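Local coordinates for protein choline kinase (Cryptosporidium parvum, PDB 3MES) that probably phosphorylates choline, and perhaps ethanolamine, using ATP, and is seen here with bound ADP, magnesium and a decamethonium ion, at residues B[197-200]-B[201-205]; B[274-278]-B[279-283]. All coordinates share one frame; numbering follows the deposited sequence.

Contact 1. Residues B[197-200]-B[201-205]; sequences ILFK and RIYLW
Ile197 and Arg201 are joined through the backbone, Arg201 N donating to Ile197 O over 2.9 Å with the N-H nearly straight at 167°, and two further i to i+4 bonds, Tyr203 N to Phe199 O at 2.9 Å and Leu204 N to Lys200 O at 2.7 Å, continue the pattern; the bond from Ile202 N to Leu198 O, between the Arg201 and Tyr203 bonds, is weak. On the flank where the first of these bonds lies, the isoleucine places its CD1 over one face of the Arg201 guanidinium, 3.4 Å from CZ. With CG anti to the backbone N (chi1 176°) and the chain bent at chi3, the arginine chain passes at a slant across Ile197, while its NH1 goes on to bond Tyr288 O; a long cationic chain suits this place, because its aliphatic stem can also lie against Trp205, CG sitting over the centre of the indole. These are the first two turns or so of helix 198-214, in the helical part of the kinase fold, and their residues divide by direction. Ile202 turns to helix 364-376, packing on Ile369, Thr370 and Leu373, where a branched apolar chain fits a buried helix-helix interface; its CG1 also lies 3.1 Å from Leu198 O. The next residue, Tyr203, lays one ring face over Phe199 O, which sits toward the rim of the ring and is the same oxygen that accepts from Tyr203 N, and brings CE1 to 3.8 Å from Phe199 CB. Its phenol reaches on to Glu236, so one residue serves both apolar packing and a polar tie to helix 235-239, against which the buried Phe199 ring also packs. Lys200, on the solvent side, extends fully beyond CG to form salt bridges with Asp193 and Glu195.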
loop_
_atom_site.group_PDB
_atom_site.type_symbol
_atom_site.label_atom_id
_atom_site.label_comp_id
_atom_site.label_asym_id
_atom_site.label_seq_id
_atom_site.Cartn_x
_atom_site.Cartn_y
_atom_site.Cartn_z
ATOM N N ILE B 197 5.327 -11.647 24.571
ATOM C CA ILE B 197 5.975 -10.773 25.537
ATOM C C ILE B 197 4.977 -9.985 26.382
ATOM O O ILE B 197 5.350 -9.366 27.378
ATOM C CB ILE B 197 6.917 -9.785 24.824
ATOM C CG1 ILE B 197 7.882 -9.144 25.823
ATOM C CG2 ILE B 197 6.110 -8.735 24.065
ATOM C CD1 ILE B 197 8.975 -8.335 25.172
ATOM N N LEU B 198 3.707 -10.024 25.988
ATOM C CA LEU B 198 2.702 -9.137 26.568
ATOM C C LEU B 198 2.645 -9.165 28.095
ATOM O O LEU B 198 2.548 -8.118 28.734
ATOM C CB LEU B 198 1.315 -9.403 25.969
ATOM C CG LEU B 198 0.587 -10.704 26.307
ATOM C CD1 LEU B 198 -0.866 -10.604 25.879
ATOM C CD2 LEU B 198 1.264 -11.900 25.657
ATOM N N PHE B 199 2.709 -10.359 28.678
ATOM C CA PHE B 199 2.644 -10.492 30.130
ATOM C C PHE B 199 3.977 -10.180 30.804
ATOM O O PHE B 199 4.034 -9.386 31.741
ATOM C CB PHE B 199 2.149 -11.880 30.524
ATOM C CG PHE B 199 0.794 -12.212 29.970
ATOM C CD1 PHE B 199 -0.315 -11.464 30.328
ATOM C CD2 PHE B 199 0.628 -13.269 29.092
ATOM C CE1 PHE B 199 -1.564 -11.764 29.820
ATOM C CE2 PHE B 199 -0.621 -13.576 28.583
ATOM C CZ PHE B 199 -1.717 -12.821 28.947
ATOM N N LYS B 200 5.045 -10.811 30.330
ATOM C CA LYS B 200 6.376 -10.555 30.867
ATOM C C LYS B 200 6.637 -9.058 30.949
ATOM O O LYS B 200 7.024 -8.538 31.996
ATOM C CB LYS B 200 7.443 -11.209 29.988
ATOM C CG LYS B 200 7.246 -12.694 29.766
ATOM C CD LYS B 200 8.323 -13.249 28.850
ATOM C CE LYS B 200 8.013 -14.677 28.438
ATOM N NZ LYS B 200 9.076 -15.234 27.556
ATOM N N ARG B 201 6.425 -8.373 29.832
ATOM C CA ARG B 201 6.677 -6.940 29.748
ATOM C C ARG B 201 5.857 -6.168 30.778
ATOM O O ARG B 201 6.369 -5.257 31.429
ATOM C CB ARG B 201 6.388 -6.433 28.334
ATOM C CG ARG B 201 6.529 -4.933 28.154
ATOM C CD ARG B 201 6.649 -4.575 26.683
ATOM N NE ARG B 201 7.926 -5.011 26.126
ATOM C CZ ARG B 201 8.227 -4.991 24.832
ATOM N NH1 ARG B 201 7.340 -4.564 23.944
ATOM N NH2 ARG B 201 9.418 -5.406 24.424
ATOM N N ILE B 202 4.588 -6.537 30.927
ATOM C CA ILE B 202 3.724 -5.889 31.907
ATOM C C ILE B 202 4.254 -6.073 33.325
ATOM O O ILE B 202 4.333 -5.115 34.095
ATOM C CB ILE B 202 2.273 -6.403 31.833
ATOM C CG1 ILE B 202 1.559 -5.801 30.620
ATOM C CG2 ILE B 202 1.525 -6.056 33.108
ATOM C CD1 ILE B 202 0.116 -6.241 30.470
ATOM N N TYR B 203 4.613 -7.305 33.672
ATOM C CA TYR B 203 5.157 -7.581 34.994
ATOM C C TYR B 203 6.482 -6.843 35.175
ATOM O O TYR B 203 6.737 -6.239 36.220
ATOM C CB TYR B 203 5.344 -9.086 35.209
ATOM C CG TYR B 203 4.074 -9.893 35.045
ATOM C CD1 TYR B 203 4.088 -11.130 34.412
ATOM C CD2 TYR B 203 2.858 -9.411 35.511
ATOM C CE1 TYR B 203 2.926 -11.867 34.258
ATOM C CE2 TYR B 203 1.695 -10.139 35.363
ATOM C CZ TYR B 203 1.732 -11.363 34.735
ATOM O OH TYR B 203 0.570 -12.083 34.587
ATOM N N LEU B 204 7.316 -6.883 34.144
ATOM C CA LEU B 204 8.606 -6.212 34.180
ATOM C C LEU B 204 8.444 -4.710 34.404
ATOM O O LEU B 204 9.133 -4.117 35.234
ATOM C CB LEU B 204 9.363 -6.457 32.875
ATOM C CG LEU B 204 10.882 -6.504 32.989
ATOM C CD1 LEU B 204 11.299 -7.826 33.617
ATOM C CD2 LEU B 204 11.529 -6.322 31.620
ATOM N N TRP B 205 7.533 -4.096 33.657
ATOM C CA TRP B 205 7.317 -2.656 33.764
ATOM C C TRP B 205 6.514 -2.283 35.008
ATOM O O TRP B 205 6.608 -1.157 35.500
ATOM C CB TRP B 205 6.660 -2.095 32.499
ATOM C CG TRP B 205 7.574 -2.099 31.311
ATOM C CD1 TRP B 205 8.907 -2.398 31.305
ATOM C CD2 TRP B 205 7.235 -1.751 29.962
ATOM N NE1 TRP B 205 9.414 -2.277 30.034
ATOM C CE2 TRP B 205 8.409 -1.880 29.191
ATOM C CE3 TRP B 205 6.054 -1.350 29.329
ATOM C CZ2 TRP B 205 8.436 -1.622 27.820
ATOM C CZ3 TRP B 205 6.081 -1.098 27.970
ATOM C CH2 TRP B 205 7.265 -1.234 27.230
#

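Contact 2. Residues B[274-278]-B[279-283]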
loop_
_atom_site.group_PDB
_atom_site.type_symbol
_atom_site.label_atom_id
_atom_site.label_comp_id
_atom_site.label_asym_id
_atom_site.label_seq_id
_atom_site.Cartn_x
_atom_site.Cartn_y
_atom_site.Cartn_z
ATOM N N LEU B 274 4.991 5.673 11.496
ATOM C CA LEU B 274 4.606 5.330 10.138
ATOM C C LEU B 274 4.890 6.515 9.224
ATOM O O LEU B 274 4.173 7.516 9.250
ATOM C CB LEU B 274 3.120 4.963 10.081
ATOM C CG LEU B 274 2.720 3.696 10.842
ATOM C CD1 LEU B 274 1.231 3.701 11.176
ATOM C CD2 LEU B 274 3.109 2.445 10.055
ATOM N N LEU B 275 5.947 6.401 8.426
ATOM C CA LEU B 275 6.337 7.475 7.520
ATOM C C LEU B 275 5.725 7.283 6.137
ATOM O O LEU B 275 5.842 6.215 5.536
ATOM C CB LEU B 275 7.861 7.561 7.412
ATOM C CG LEU B 275 8.623 7.665 8.732
ATOM C CD1 LEU B 275 10.114 7.878 8.484
ATOM C CD2 LEU B 275 8.052 8.786 9.585
ATOM N N GLN B 276 5.069 8.322 5.637
ATOM C CA GLN B 276 4.454 8.264 4.320
ATOM C C GLN B 276 5.443 8.705 3.249
ATOM O O GLN B 276 5.617 9.897 3.006
ATOM C CB GLN B 276 3.201 9.140 4.269
ATOM C CG GLN B 276 2.660 9.344 2.866
ATOM C CD GLN B 276 1.955 8.116 2.327
ATOM O OE1 GLN B 276 2.345 7.562 1.300
ATOM N NE2 GLN B 276 0.910 7.684 3.021
ATOM N N THR B 277 6.097 7.737 2.617
ATOM C CA THR B 277 7.031 8.034 1.543
ATOM C C THR B 277 6.262 8.264 0.248
ATOM O O THR B 277 5.034 8.337 0.253
ATOM C CB THR B 277 8.064 6.906 1.353
ATOM O OG1 THR B 277 7.449 5.784 0.706
ATOM C CG2 THR B 277 8.621 6.468 2.699
ATOM N N GLN B 278 6.987 8.386 -0.858
ATOM C CA GLN B 278 6.368 8.620 -2.156
ATOM C C GLN B 278 5.407 7.496 -2.538
ATOM O O GLN B 278 4.238 7.740 -2.839
ATOM C CB GLN B 278 7.440 8.779 -3.238
ATOM C CG GLN B 278 6.885 8.937 -4.646
ATOM C CD GLN B 278 6.122 10.237 -4.832
ATOM O OE1 GLN B 278 4.919 10.231 -5.088
ATOM N NE2 GLN B 278 6.820 11.359 -4.697
ATOM N N ASN B 279 5.905 6.264 -2.512
ATOM C CA ASN B 279 5.148 5.122 -3.016
ATOM C C ASN B 279 4.581 4.198 -1.945
ATOM O O ASN B 279 3.906 3.219 -2.262
ATOM C CB ASN B 279 6.010 4.312 -3.983
ATOM C CG ASN B 279 6.430 5.116 -5.193
ATOM O OD1 ASN B 279 7.598 5.477 -5.336
ATOM N ND2 ASN B 279 5.472 5.418 -6.064
ATOM N N ASN B 280 4.850 4.496 -0.680
ATOM C CA ASN B 280 4.344 3.645 0.391
ATOM C C ASN B 280 4.511 4.229 1.786
ATOM O O ASN B 280 5.158 5.260 1.974
ATOM C CB ASN B 280 4.994 2.259 0.329
ATOM C CG ASN B 280 6.506 2.317 0.464
ATOM O OD1 ASN B 280 7.069 1.885 1.472
ATOM N ND2 ASN B 280 7.171 2.863 -0.548
ATOM N N ILE B 281 3.908 3.554 2.758
ATOM C CA ILE B 281 4.096 3.882 4.161
ATOM C C ILE B 281 5.114 2.911 4.747
ATOM O O ILE B 281 5.073 1.713 4.464
ATOM C CB ILE B 281 2.779 3.761 4.949
ATOM C CG1 ILE B 281 1.663 4.547 4.257
ATOM C CG2 ILE B 281 2.969 4.236 6.382
ATOM C CD1 ILE B 281 0.302 4.374 4.898
ATOM N N ARG B 282 6.035 3.423 5.555
ATOM C CA ARG B 282 7.049 2.570 6.162
ATOM C C ARG B 282 7.016 2.625 7.681
ATOM O O ARG B 282 6.725 3.666 8.270
ATOM C CB ARG B 282 8.443 2.930 5.646
ATOM C CG ARG B 282 8.594 2.751 4.151
ATOM C CD ARG B 282 10.010 2.366 3.792
ATOM N NE ARG B 282 10.386 1.076 4.362
ATOM C CZ ARG B 282 11.594 0.536 4.236
ATOM N NH1 ARG B 282 12.536 1.180 3.556
ATOM N NH2 ARG B 282 11.861 -0.643 4.784
ATOM N N MET B 283 7.314 1.492 8.308
ATOM C CA MET B 283 7.340 1.396 9.761
ATOM C C MET B 283 8.738 1.692 10.291
ATOM O O MET B 283 9.736 1.299 9.687
ATOM C CB MET B 283 6.912 -0.003 10.212
ATOM C CG MET B 283 5.535 -0.437 9.722
ATOM S SD MET B 283 5.185 -2.168 10.103
ATOM C CE MET B 283 6.456 -2.995 9.150
#
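Asn280 O is gripped twice by one residue: Thr277 N and Thr277 OG1 each donate to it over 2.7 Å, the amide nitrogen lying almost end-on to the carbonyl, though its N-H is bent off the line at 133°, and the hydroxyl tilted 33° from the carbonyl plane. Thr277 can do this because chi1 of 75° holds OG1 between its own N and carbonyl carbon, turned in to the bend; the small hydroxyl of a threonine suits the spot, and the CG2 methyl is left to lie 4.0 Å from Arg282 CG. Behind this turn runs the antiparallel beta hairpin of strands 274-276 and 281-283, with Leu275 and Arg282 as its hydrogen-bonded pair, Leu275 N to Arg282 O and Arg282 N to Leu275 O, both 2.8 Å. Strand 155-156 completes the small sheet beyond Leu274 and Gln276. On one face Leu274 meets two apolar partners, its CB touching Ile281 CG2 at 3.8 Å and its CD2 meeting Met283 CG at the same distance, the latter two chains lying side by side; flexible Met283 also reaches Leu178 of helix 165-179. On the other face Leu275 presents an apolar chain to Ile152 and the bound ADP. At the turn, Asn279 and Asn280 pack against Asn280 and Asn279 of the second subunit.

How the contacts relate
Contact 1 and contact 2 do not touch: their centres lie 30 Å apart, their nearest atoms about 14 Å, and they fall on opposite sides of the chain's centre. Contact 2 is beside the nucleotide, the side chain of Leu275 being about 4 Å from ADP, whereas contact 1 is farther from its ligands, with the Arg201 side chain about 10 Å from decamethonium and about 11 Å from N-propyl-tartramic acid. Trp205 of the helix meets Trp374, which belongs to the pocket holding both these ligands. The hairpin, unlike the helix start, also takes part in the subunit interface.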